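Side-chain contacts in ATP phosphoribosyltransferase (Methanobacterium thermoautotrophicum, PDB 2VD3), which probably catalyses the magnesium-dependent condensation of ATP with 5-phosphoribose 1-diphosphate, the first and rate-controlling step of histidine biosynthesis: residues A[65-70]-A[194-199]; A[85-90]-A[202-207]; A[125-130]-A[137-142]; A[228-233]-A[272-277]. All coordinates share one frame; numbering follows the deposited sequence. Where two conformers were deposited one is given.

Interaction 1 of 4, residues A[65-70]-A[194-199]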
loop_
_atom_site.group_PDB
_atom_site.type_symbol
_atom_site.label_atom_id
_atom_site.label_comp_id
_atom_site.label_asym_id
_atom_site.label_seq_id
_atom_site.Cartn_x
_atom_site.Cartn_y
_atom_site.Cartn_z
ATOM N N ALA A 65 1.617 -22.859 -22.549
ATOM C CA ALA A 65 0.793 -22.592 -21.370
ATOM C C ALA A 65 -0.239 -21.513 -21.691
ATOM O O ALA A 65 -1.313 -21.470 -21.086
ATOM C CB ALA A 65 1.654 -22.170 -20.205
ATOM N N ALA A 66 0.116 -20.641 -22.629
ATOM C CA ALA A 66 -0.791 -19.652 -23.220
ATOM C C ALA A 66 -0.677 -19.740 -24.743
ATOM O O ALA A 66 0.420 -19.883 -25.286
ATOM C CB ALA A 66 -0.430 -18.243 -22.753
ATOM N N ASP A 67 -1.810 -19.640 -25.428
ATOM C CA ASP A 67 -1.831 -19.628 -26.889
ATOM C C ASP A 67 -1.291 -18.329 -27.447
ATOM O O ASP A 67 -0.632 -18.320 -28.487
ATOM C CB ASP A 67 -3.255 -19.823 -27.390
ATOM C CG ASP A 67 -3.901 -21.020 -26.788
ATOM O OD1 ASP A 67 -3.611 -22.138 -27.254
ATOM O OD2 ASP A 67 -4.690 -20.843 -25.837
ATOM N N LEU A 68 -1.598 -17.241 -26.749
ATOM C CA LEU A 68 -1.230 -15.896 -27.162
ATOM C C LEU A 68 -0.768 -15.126 -25.939
ATOM O O LEU A 68 -1.116 -15.474 -24.801
ATOM C CB LEU A 68 -2.428 -15.171 -27.801
ATOM C CG LEU A 68 -3.123 -15.758 -29.042
ATOM C CD1 LEU A 68 -4.565 -15.282 -29.156
ATOM C CD2 LEU A 68 -2.373 -15.392 -30.288
ATOM N N GLY A 69 0.025 -14.081 -26.172
ATOM C CA GLY A 69 0.490 -13.217 -25.099
ATOM C C GLY A 69 0.587 -11.786 -25.563
ATOM O O GLY A 69 0.676 -11.521 -26.756
ATOM N N ILE A 70 0.534 -10.860 -24.620
ATOM C CA ILE A 70 0.751 -9.454 -24.906
ATOM C C ILE A 70 1.897 -9.085 -24.002
ATOM O O ILE A 70 1.754 -9.143 -22.787
ATOM C CB ILE A 70 -0.487 -8.604 -24.543
ATOM C CG1 ILE A 70 -1.673 -8.952 -25.459
ATOM C CG2 ILE A 70 -0.150 -7.089 -24.576
ATOM C CD1 ILE A 70 -2.986 -8.267 -25.068
ATOM N N ALA A 194 -1.592 -23.007 -35.732
ATOM C CA ALA A 194 -1.964 -24.004 -36.755
ATOM C C ALA A 194 -3.281 -24.728 -36.462
ATOM O O ALA A 194 -4.014 -25.096 -37.388
ATOM C CB ALA A 194 -0.845 -25.019 -36.954
ATOM N N THR A 195 -3.577 -24.925 -35.178
ATOM C CA THR A 195 -4.726 -25.738 -34.765
ATOM C C THR A 195 -5.948 -24.902 -34.355
ATOM O O THR A 195 -7.053 -25.420 -34.267
ATOM C CB THR A 195 -4.351 -26.752 -33.636
ATOM O OG1 THR A 195 -3.866 -26.049 -32.481
ATOM C CG2 THR A 195 -3.278 -27.736 -34.114
ATOM N N LYS A 196 -5.751 -23.608 -34.122
ATOM C CA LYS A 196 -6.833 -22.736 -33.657
ATOM C C LYS A 196 -6.856 -21.375 -34.370
ATOM O O LYS A 196 -7.136 -20.348 -33.740
ATOM C CB LYS A 196 -6.709 -22.520 -32.142
ATOM C CG LYS A 196 -6.539 -23.801 -31.317
ATOM C CD LYS A 196 -6.130 -23.470 -29.895
ATOM C CE LYS A 196 -6.233 -24.676 -28.980
ATOM N NZ LYS A 196 -5.718 -24.328 -27.623
ATOM N N SER A 197 -6.576 -21.378 -35.676
ATOM C CA SER A 197 -6.386 -20.140 -36.459
ATOM C C SER A 197 -7.645 -19.311 -36.655
ATOM O O SER A 197 -7.556 -18.110 -36.855
ATOM C CB SER A 197 -5.771 -20.441 -37.828
ATOM O OG SER A 197 -6.662 -21.197 -38.621
ATOM N N GLY A 198 -8.808 -19.953 -36.617
ATOM C CA GLY A 198 -10.075 -19.239 -36.740
ATOM C C GLY A 198 -10.216 -18.214 -35.632
ATOM O O GLY A 198 -10.116 -17.007 -35.864
ATOM N N ILE A 199 -10.418 -18.712 -34.419
ATOM C CA ILE A 199 -10.551 -17.872 -33.235
ATOM C C ILE A 199 -9.366 -16.924 -33.036
ATOM O O ILE A 199 -9.536 -15.809 -32.533
ATOM C CB ILE A 199 -10.789 -18.730 -31.954
ATOM C CG1 ILE A 199 -11.120 -17.850 -30.749
ATOM C CG2 ILE A 199 -9.598 -19.641 -31.653
ATOM C CD1 ILE A 199 -12.369 -17.029 -30.914
#

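Interaction 2 of 4, residues A[85-90]-A[202-207]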
loop_
_atom_site.group_PDB
_atom_site.type_symbol
_atom_site.label_atom_id
_atom_site.label_comp_id
_atom_site.label_asym_id
_atom_site.label_seq_id
_atom_site.Cartn_x
_atom_site.Cartn_y
_atom_site.Cartn_z
ATOM N N ILE A 85 5.397 -13.480 -33.625
ATOM C CA ILE A 85 4.877 -12.119 -33.410
ATOM C C ILE A 85 3.744 -11.865 -34.403
ATOM O O ILE A 85 3.958 -11.925 -35.608
ATOM C CB ILE A 85 5.982 -11.015 -33.550
ATOM C CG1 ILE A 85 7.061 -11.174 -32.474
ATOM C CG2 ILE A 85 5.371 -9.607 -33.471
ATOM C CD1 ILE A 85 8.316 -10.335 -32.728
ATOM N N LEU A 86 2.549 -11.579 -33.889
ATOM C CA LEU A 86 1.360 -11.363 -34.724
ATOM C C LEU A 86 1.099 -9.907 -35.114
ATOM O O LEU A 86 0.763 -9.628 -36.268
ATOM C CB LEU A 86 0.113 -11.951 -34.051
ATOM C CG LEU A 86 0.043 -13.487 -33.920
ATOM C CD1 LEU A 86 -1.336 -13.910 -33.445
ATOM C CD2 LEU A 86 0.411 -14.190 -35.242
ATOM N N GLU A 87 1.236 -8.992 -34.152
ATOM C CA GLU A 87 0.947 -7.570 -34.353
ATOM C C GLU A 87 1.807 -6.719 -33.452
ATOM O O GLU A 87 2.118 -7.116 -32.328
ATOM C CB GLU A 87 -0.513 -7.237 -34.007
ATOM C CG GLU A 87 -1.582 -7.948 -34.810
ATOM C CD GLU A 87 -1.536 -7.610 -36.284
ATOM O OE1 GLU A 87 -1.841 -8.500 -37.091
ATOM O OE2 GLU A 87 -1.209 -6.462 -36.638
ATOM N N ASP A 88 2.186 -5.543 -33.934
ATOM C CA ASP A 88 2.716 -4.528 -33.047
ATOM C C ASP A 88 1.522 -3.766 -32.495
ATOM O O ASP A 88 0.597 -3.438 -33.239
ATOM C CB ASP A 88 3.682 -3.596 -33.765
ATOM C CG ASP A 88 4.185 -2.487 -32.863
ATOM O OD1 ASP A 88 3.404 -1.556 -32.592
ATOM O OD2 ASP A 88 5.349 -2.546 -32.413
ATOM N N LEU A 89 1.539 -3.490 -31.191
ATOM C CA LEU A 89 0.369 -2.909 -30.521
ATOM C C LEU A 89 0.421 -1.398 -30.295
ATOM O O LEU A 89 -0.511 -0.819 -29.734
ATOM C CB LEU A 89 0.061 -3.665 -29.227
ATOM C CG LEU A 89 -0.232 -5.148 -29.451
ATOM C CD1 LEU A 89 -0.354 -5.889 -28.133
ATOM C CD2 LEU A 89 -1.467 -5.352 -30.321
ATOM N N LYS A 90 1.514 -0.777 -30.737
ATOM C CA LYS A 90 1.652 0.678 -30.834
ATOM C C LYS A 90 1.602 1.443 -29.518
ATOM O O LYS A 90 1.361 2.644 -29.503
ATOM C CB LYS A 90 0.663 1.266 -31.854
ATOM C CG LYS A 90 1.181 1.212 -33.284
ATOM C CD LYS A 90 0.077 1.403 -34.319
ATOM C CE LYS A 90 -0.344 2.859 -34.463
ATOM N NZ LYS A 90 -1.712 2.977 -35.065
ATOM N N GLU A 202 -9.741 -14.184 -35.383
ATOM C CA GLU A 202 -10.894 -13.422 -34.925
ATOM C C GLU A 202 -10.473 -12.363 -33.891
ATOM O O GLU A 202 -10.827 -11.188 -34.015
ATOM C CB GLU A 202 -11.981 -14.346 -34.371
ATOM C CG GLU A 202 -13.244 -13.607 -33.953
ATOM C CD GLU A 202 -14.309 -14.514 -33.378
ATOM O OE1 GLU A 202 -14.302 -15.727 -33.689
ATOM O OE2 GLU A 202 -15.168 -14.005 -32.620
ATOM N N LEU A 203 -9.710 -12.784 -32.887
ATOM C CA LEU A 203 -9.159 -11.865 -31.904
ATOM C C LEU A 203 -8.177 -10.887 -32.560
ATOM O O LEU A 203 -8.170 -9.689 -32.235
ATOM C CB LEU A 203 -8.497 -12.632 -30.745
ATOM C CG LEU A 203 -7.898 -11.818 -29.587
ATOM C CD1 LEU A 203 -8.919 -10.874 -28.929
ATOM C CD2 LEU A 203 -7.298 -12.736 -28.544
ATOM N N ARG A 204 -7.375 -11.397 -33.494
ATOM C CA ARG A 204 -6.405 -10.578 -34.217
ATOM C C ARG A 204 -7.086 -9.476 -35.026
ATOM O O ARG A 204 -6.618 -8.341 -35.029
ATOM C CB ARG A 204 -5.554 -11.456 -35.128
ATOM C CG ARG A 204 -4.276 -10.829 -35.629
ATOM C CD ARG A 204 -3.570 -11.827 -36.525
ATOM N NE ARG A 204 -2.334 -11.313 -37.102
ATOM C CZ ARG A 204 -1.552 -12.004 -37.933
ATOM N NH1 ARG A 204 -0.437 -11.457 -38.405
ATOM N NH2 ARG A 204 -1.878 -13.243 -38.296
ATOM N N THR A 205 -8.186 -9.803 -35.710
ATOM C CA THR A 205 -8.951 -8.786 -36.436
ATOM C C THR A 205 -9.499 -7.729 -35.473
ATOM O O THR A 205 -9.441 -6.538 -35.762
ATOM C CB THR A 205 -10.108 -9.399 -37.273
ATOM O OG1 THR A 205 -9.621 -10.513 -38.034
ATOM C CG2 THR A 205 -10.696 -8.367 -38.235
ATOM N N GLY A 206 -10.008 -8.172 -34.321
ATOM C CA GLY A 206 -10.589 -7.274 -33.317
ATOM C C GLY A 206 -9.561 -6.291 -32.807
ATOM O O GLY A 206 -9.779 -5.075 -32.828
ATOM N N ILE A 207 -8.430 -6.831 -32.359
ATOM C CA ILE A 207 -7.276 -6.052 -31.907
ATOM C C ILE A 207 -6.676 -5.180 -33.024
ATOM O O ILE A 207 -6.440 -3.977 -32.823
ATOM C CB ILE A 207 -6.200 -6.981 -31.274
ATOM C CG1 ILE A 207 -6.565 -7.285 -29.815
ATOM C CG2 ILE A 207 -4.799 -6.375 -31.389
ATOM C CD1 ILE A 207 -5.784 -8.416 -29.184
#

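Interaction 3 of 4, residues A[125-130]-A[137-142]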
loop_
_atom_site.group_PDB
_atom_site.type_symbol
_atom_site.label_atom_id
_atom_site.label_comp_id
_atom_site.label_asym_id
_atom_site.label_seq_id
_atom_site.Cartn_x
_atom_site.Cartn_y
_atom_site.Cartn_z
ATOM N N ILE A 125 20.482 -9.264 -24.307
ATOM C CA ILE A 125 20.528 -8.230 -25.337
ATOM C C ILE A 125 21.873 -7.506 -25.303
ATOM O O ILE A 125 22.446 -7.223 -26.351
ATOM C CB ILE A 125 19.354 -7.217 -25.172
ATOM C CG1 ILE A 125 18.015 -7.896 -25.493
ATOM C CG2 ILE A 125 19.567 -5.958 -26.027
ATOM C CD1 ILE A 125 16.770 -7.173 -24.943
ATOM N N THR A 126 22.379 -7.230 -24.101
ATOM C CA THR A 126 23.620 -6.475 -23.962
ATOM C C THR A 126 24.853 -7.284 -24.400
ATOM O O THR A 126 25.693 -6.755 -25.129
ATOM C CB THR A 126 23.793 -5.831 -22.543
ATOM O OG1 THR A 126 22.626 -5.063 -22.206
ATOM C CG2 THR A 126 25.006 -4.900 -22.509
ATOM N N GLU A 127 24.955 -8.548 -23.973
ATOM C CA GLU A 127 26.040 -9.417 -24.449
ATOM C C GLU A 127 26.002 -9.460 -25.963
ATOM O O GLU A 127 27.021 -9.274 -26.623
ATOM C CB GLU A 127 25.953 -10.845 -23.890
ATOM C CG GLU A 127 26.190 -10.986 -22.375
ATOM C CD GLU A 127 27.657 -10.865 -21.938
ATOM O OE1 GLU A 127 28.544 -10.581 -22.780
ATOM O OE2 GLU A 127 27.918 -11.065 -20.727
ATOM N N ASN A 128 24.803 -9.676 -26.500
ATOM C CA ASN A 128 24.581 -9.787 -27.939
ATOM C C ASN A 128 24.954 -8.533 -28.732
ATOM O O ASN A 128 25.529 -8.637 -29.814
ATOM C CB ASN A 128 23.125 -10.159 -28.215
ATOM C CG ASN A 128 22.943 -10.817 -29.557
ATOM O OD1 ASN A 128 23.349 -11.963 -29.758
ATOM N ND2 ASN A 128 22.326 -10.104 -30.487
ATOM N N TYR A 129 24.612 -7.362 -28.191
ATOM C CA TYR A 129 24.991 -6.067 -28.769
ATOM C C TYR A 129 26.510 -5.912 -28.797
ATOM O O TYR A 129 27.079 -5.458 -29.796
ATOM C CB TYR A 129 24.356 -4.927 -27.965
ATOM C CG TYR A 129 24.976 -3.552 -28.165
ATOM C CD1 TYR A 129 24.506 -2.686 -29.155
ATOM C CD2 TYR A 129 26.020 -3.111 -27.351
ATOM C CE1 TYR A 129 25.071 -1.418 -29.333
ATOM C CE2 TYR A 129 26.588 -1.857 -27.523
ATOM C CZ TYR A 129 26.113 -1.016 -28.515
ATOM O OH TYR A 129 26.668 0.234 -28.673
ATOM N N LEU A 130 27.151 -6.286 -27.690
ATOM C CA LEU A 130 28.597 -6.241 -27.572
ATOM C C LEU A 130 29.249 -7.211 -28.535
ATOM O O LEU A 130 30.271 -6.889 -29.138
ATOM C CB LEU A 130 29.044 -6.553 -26.141
ATOM C CG LEU A 130 28.786 -5.504 -25.053
ATOM C CD1 LEU A 130 29.436 -5.960 -23.763
ATOM C CD2 LEU A 130 29.278 -4.103 -25.446
ATOM N N ALA A 137 33.752 -6.045 -23.383
ATOM C CA ALA A 137 33.382 -5.349 -22.163
ATOM C C ALA A 137 32.659 -6.329 -21.253
ATOM O O ALA A 137 32.051 -7.295 -21.730
ATOM C CB ALA A 137 32.508 -4.136 -22.473
ATOM N N GLU A 138 32.741 -6.092 -19.947
ATOM C CA GLU A 138 32.080 -6.952 -18.974
ATOM C C GLU A 138 30.661 -6.465 -18.717
ATOM O O GLU A 138 30.389 -5.258 -18.718
ATOM C CB GLU A 138 32.864 -7.027 -17.658
ATOM C CG GLU A 138 34.387 -7.145 -17.806
ATOM C CD GLU A 138 34.824 -8.266 -18.741
ATOM O OE1 GLU A 138 34.361 -9.417 -18.565
ATOM O OE2 GLU A 138 35.642 -7.988 -19.647
ATOM N N VAL A 139 29.767 -7.421 -18.490
ATOM C CA VAL A 139 28.356 -7.142 -18.295
ATOM C C VAL A 139 27.943 -7.588 -16.902
ATOM O O VAL A 139 28.059 -8.767 -16.561
ATOM C CB VAL A 139 27.499 -7.855 -19.373
ATOM C CG1 VAL A 139 26.030 -7.801 -19.034
ATOM C CG2 VAL A 139 27.759 -7.241 -20.744
ATOM N N VAL A 140 27.471 -6.639 -16.102
ATOM C CA VAL A 140 27.008 -6.934 -14.750
ATOM C C VAL A 140 25.490 -6.767 -14.681
ATOM O O VAL A 140 24.949 -5.692 -14.963
ATOM C CB VAL A 140 27.723 -6.058 -13.670
ATOM C CG1 VAL A 140 27.180 -6.364 -12.275
ATOM C CG2 VAL A 140 29.225 -6.295 -13.696
ATOM N N GLU A 141 24.811 -7.848 -14.318
ATOM C CA GLU A 141 23.368 -7.832 -14.201
ATOM C C GLU A 141 22.956 -7.278 -12.842
ATOM O O GLU A 141 23.450 -7.719 -11.805
ATOM C CB GLU A 141 22.804 -9.232 -14.425
ATOM C CG GLU A 141 21.409 -9.425 -13.893
ATOM C CD GLU A 141 20.584 -10.354 -14.742
ATOM O OE1 GLU A 141 19.400 -10.035 -14.963
ATOM O OE2 GLU A 141 21.112 -11.391 -15.193
ATOM N N LEU A 142 22.062 -6.295 -12.855
ATOM C CA LEU A 142 21.537 -5.742 -11.623
ATOM C C LEU A 142 20.040 -5.963 -11.580
ATOM O O LEU A 142 19.407 -6.200 -12.609
ATOM C CB LEU A 142 21.877 -4.250 -11.477
ATOM C CG LEU A 142 23.346 -3.807 -11.424
ATOM C CD1 LEU A 142 23.434 -2.327 -11.070
ATOM C CD2 LEU A 142 24.171 -4.634 -10.452
#

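Interaction 4 of 4, residues A[228-233]-A[272-277]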
loop_
_atom_site.group_PDB
_atom_site.type_symbol
_atom_site.label_atom_id
_atom_site.label_comp_id
_atom_site.label_asym_id
_atom_site.label_seq_id
_atom_site.Cartn_x
_atom_site.Cartn_y
_atom_site.Cartn_z
ATOM N N LEU A 228 -21.087 23.764 -49.210
ATOM C CA LEU A 228 -20.837 22.315 -49.234
ATOM C C LEU A 228 -19.624 21.901 -50.082
ATOM O O LEU A 228 -18.985 20.889 -49.796
ATOM C CB LEU A 228 -22.096 21.549 -49.690
ATOM C CG LEU A 228 -22.048 20.021 -49.893
ATOM C CD1 LEU A 228 -21.722 19.274 -48.591
ATOM C CD2 LEU A 228 -23.342 19.490 -50.507
ATOM N N ASP A 229 -19.310 22.682 -51.111
ATOM C CA ASP A 229 -18.187 22.371 -52.000
ATOM C C ASP A 229 -16.811 22.489 -51.326
ATOM O O ASP A 229 -15.979 21.584 -51.446
ATOM C CB ASP A 229 -18.244 23.222 -53.276
ATOM C CG ASP A 229 -18.394 24.709 -52.990
ATOM O OD1 ASP A 229 -18.899 25.073 -51.902
ATOM O OD2 ASP A 229 -18.014 25.517 -53.868
ATOM N N ARG A 230 -16.575 23.589 -50.614
ATOM C CA ARG A 230 -15.295 23.794 -49.928
ATOM C C ARG A 230 -15.065 22.785 -48.795
ATOM O O ARG A 230 -13.920 22.480 -48.453
ATOM C CB ARG A 230 -15.158 25.237 -49.431
ATOM C CG ARG A 230 -14.867 26.238 -50.550
ATOM C CD ARG A 230 -14.692 27.661 -50.032
ATOM N NE ARG A 230 -15.896 28.169 -49.373
ATOM C CZ ARG A 230 -16.087 29.440 -49.023
ATOM N NH1 ARG A 230 -17.216 29.791 -48.424
ATOM N NH2 ARG A 230 -15.161 30.359 -49.271
ATOM N N VAL A 231 -16.159 22.263 -48.238
ATOM C CA VAL A 231 -16.101 21.227 -47.205
ATOM C C VAL A 231 -15.657 19.865 -47.770
ATOM O O VAL A 231 -15.015 19.084 -47.061
ATOM C CB VAL A 231 -17.450 21.102 -46.445
ATOM C CG1 VAL A 231 -17.386 20.011 -45.379
ATOM C CG2 VAL A 231 -17.831 22.437 -45.808
ATOM N N ARG A 232 -15.998 19.592 -49.035
ATOM C CA ARG A 232 -15.530 18.394 -49.756
ATOM C C ARG A 232 -14.014 18.347 -49.782
ATOM O O ARG A 232 -13.412 17.352 -49.381
ATOM C CB ARG A 232 -16.008 18.385 -51.213
ATOM C CG ARG A 232 -17.487 18.221 -51.436
ATOM C CD ARG A 232 -17.823 18.336 -52.919
ATOM N N ALA A 233 -13.410 19.434 -50.263
ATOM C CA ALA A 233 -11.956 19.543 -50.390
ATOM C C ALA A 233 -11.228 19.516 -49.044
ATOM O O ALA A 233 -10.054 19.155 -48.985
ATOM C CB ALA A 233 -11.580 20.801 -51.182
ATOM N N LYS A 272 -14.440 26.353 -39.905
ATOM C CA LYS A 272 -15.121 27.533 -39.352
ATOM C C LYS A 272 -15.112 28.728 -40.310
ATOM O O LYS A 272 -16.121 29.420 -40.458
ATOM C CB LYS A 272 -14.503 27.941 -38.009
ATOM C CG LYS A 272 -14.751 26.962 -36.857
ATOM C CD LYS A 272 -16.206 26.915 -36.411
ATOM C CE LYS A 272 -16.626 28.186 -35.686
ATOM N NZ LYS A 272 -18.108 28.235 -35.536
ATOM N N ALA A 273 -13.969 28.948 -40.957
ATOM C CA ALA A 273 -13.790 30.025 -41.931
ATOM C C ALA A 273 -14.658 29.847 -43.188
ATOM O O ALA A 273 -14.855 30.792 -43.952
ATOM C CB ALA A 273 -12.317 30.148 -42.307
ATOM N N VAL A 274 -15.180 28.636 -43.387
ATOM C CA VAL A 274 -16.026 28.328 -44.545
ATOM C C VAL A 274 -17.528 28.323 -44.197
ATOM O O VAL A 274 -18.385 28.271 -45.084
ATOM C CB VAL A 274 -15.543 27.023 -45.260
ATOM C CG1 VAL A 274 -16.698 26.189 -45.831
ATOM C CG2 VAL A 274 -14.531 27.371 -46.346
ATOM N N GLY A 275 -17.840 28.418 -42.908
ATOM C CA GLY A 275 -19.230 28.493 -42.461
ATOM C C GLY A 275 -19.717 27.243 -41.752
ATOM O O GLY A 275 -20.910 27.100 -41.480
ATOM N N ALA A 276 -18.795 26.335 -41.453
ATOM C CA ALA A 276 -19.123 25.148 -40.680
ATOM C C ALA A 276 -19.443 25.529 -39.246
ATOM O O ALA A 276 -18.755 26.357 -38.643
ATOM C CB ALA A 276 -17.990 24.156 -40.721
ATOM N N ARG A 277 -20.514 24.949 -38.717
ATOM C CA ARG A 277 -20.832 25.082 -37.296
ATOM C C ARG A 277 -21.135 23.725 -36.667
ATOM O O ARG A 277 -21.268 22.720 -37.378
ATOM C CB ARG A 277 -21.961 26.104 -37.056
ATOM C CG ARG A 277 -23.197 25.977 -37.937
ATOM C CD ARG A 277 -23.933 27.315 -37.993
ATOM N NE ARG A 277 -24.940 27.380 -39.057
ATOM C CZ ARG A 277 -26.258 27.386 -38.855
ATOM N NH1 ARG A 277 -27.092 27.452 -39.892
ATOM N NH2 ARG A 277 -26.749 27.332 -37.619
#

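Interaction 1 of 4, residues A[65-70]-A[194-199]
Asp67 and Lys196 both carry CG anti to the carbonyl carbon, with chi1 of -52° and -50°, and these two torsions turn the side chains toward each other across a gap that the backbones do not close. The nearest CA atoms, those of Asp67 and Lys196, are still 9.0 Å apart. Lys196 spans the distance with a chain that stays extended beyond CG, and the two side chains cross at about a right angle. The contact is a single salt bridge, with Lys196 NZ donating to Asp67 OD1 at 3.1 Å. The ammonium reaches the syn side of that oxygen, though 33° out of the carboxylate plane; OD2 of Asp67 is farther off, 4.0 Å from Lys196 NZ, so the pairing is one-sided.

The carboxylate has other work. Asp67 OD2 takes the backbone N-H of Arg6, and Asp67 OD1 also bonds Ser192 OG, while Lys196 NZ makes a weak second bond to Lys4 O. Replacing Asp67 by alanine removes the carboxylate, which is likely to leave the Lys196 ammonium without its charged mate and Ser192 OG and the Arg6 N-H without this partner.

In the fold, the bridge ties the turn leading into strand 68-72 to the junction between helices 190-195 and 197-212, where Lys196 occupies the N-cap position. Since Asp67 is buried and shared among a lysine, a serine hydroxyl and a backbone amide, its negative charge is probably well compensated, and the carboxylate is likely to stay ionised.

Interaction 2 of 4, residues A[85-90]-A[202-207]
Helix 197-212 packs against strand 84-88 and the residues just after it, with CA of Leu86 7.8 Å from CA of Arg204 and CA of Leu89 near that of Ile207. This is helix-on-sheet packing, and the strand carries a classic beta bulge in which Leu86 and Glu87 both face Leu186 of strand 173-188.

Arg204 does most of the bridging. With CG anti to the backbone N (chi1 -163°) and the chain extended as far as NE, it reaches from the helix to the bulge. Its NE donates to Glu87 OE1 at 2.9 Å, on the anti lone pair, with an N-H...O angle of 157°; the planes of carboxylate and guanidinium stand 56° apart. Arg204 NH1 adds a weak, strongly bent bond to Leu86 O, and CD2 of Leu86 lies over the centre of one guanidinium face. Arg204 NH2 pairs with Glu201, and Glu87 OE2 with Arg208. A leucine at Arg204 would probably leave Glu87 OE1 without its partner on the helix and Leu86 CD2 without the flat group beneath it.

One turn along, where Leu22 of helix 16-25 also packs on both residues, the contact becomes apolar: the Leu89 CD2 methyl meets Ile207 CG2 at 3.6 Å.

Interaction 3 of 4, residues A[125-130]-A[137-142]
Leu130 and Val139 form the close-packed side of this contact, their side chains sliding past each other in opposite directions. CD1 of Leu130 is the shared atom: it lies 3.7 Å from CG2 of Val139 and 3.8 Å from CB of Ala137, and it also touches the Ala137 carbonyl oxygen. The Val139 methyl is aimed here because CG2 stands anti to its carbonyl carbon, with CG1 taking the place anti to the backbone N (chi1 169°). Thr126 adds its CG2 at 4.0 Å from Val139 CG2, while its hydroxyl turns to Phe122 O and Thr120 OG1. No hydrogen bond joins the two segments.

They belong to a beta-alpha-beta unit, strand 117-120, helix 123-132 and strand 138-141, in which the helix packs on the sheet. The axes of the short segments 125-130 and 138-141 run nearly antiparallel, at 170°, and approach to 9.2 Å. Strand 117-120 pairs in parallel with 138-141, and its Ile118 fills in beside Leu130 and Ala137.

Glu127 marks the exposed side. Its chain bends at chi2 (-75°), which brings the carboxylate over the valine: OE2 of Glu127 comes to 3.5 Å from CB of Val139, and CD of Glu127 lies 3.8 Å from Val139 CG2.

Interaction 4 of 4, residues A[228-233]-A[272-277]
A Schellman motif ends helix 264-272 in the C-terminal, GlnB-like domain, and the residue just ahead of its positive-phi Gly275 (phi 109°), Val274, makes the contact with helix 228-234. The backbones come nearest at Arg230 and Val274, whose CA atoms are 7.1 Å apart.

Both methyls of Val274 are engaged. CG2 sits over one face of the Arg230 guanidinium, offset toward its rim, with Val274 CG2 to Arg230 NE at 3.4 Å. It also rests against the aliphatic part of that arginine, 3.7 Å from Arg230 CD. The bend at chi3 (-62°) in the Arg230 chain brings the flat group round to the methyl, and Arg230 NH1 is hydrogen-bonded to Asn227 OD1, a residue just before the helix, which probably helps to fix the plane of the guanidinium. The other methyl, CG1 of Val274, meets Val231 CG2 at 3.9 Å, the buried part of a contact whose arginine side is exposed. No hydrogen bond joins the two segments; the contact rests on packing of the valine methyls against Arg230 and Val231.

Beneath it lies the antiparallel sheet of this domain. Val231 packs on Ile223 of strand 216-224 and Val255 of strand 252-260, while Ala276, leading into strand 279-283, rests on Leu221 of strand 216-224.

Overall arrangement
Following the chain from the N terminus, interaction 1 opens at 65-70 and closes at 194-199, while interaction 2 opens at 85-90 and closes at 202-207. Their segments alternate, so the two loops cross, and they touch directly, Leu68 CD2 lying 3.6 Å from Leu86 CD1. Together they bind helix 197-212 and its start to strands 68-72 and 84-88. Interaction 3 is a short local closure lying within both of these long loops; it belongs to a beta-alpha-beta unit of the same branched sheet, its centre about 32 Å from that of interaction 2. Interaction 4 follows in series, joining helix 228-234 to the turn after helix 264-272 in the C-terminal domain.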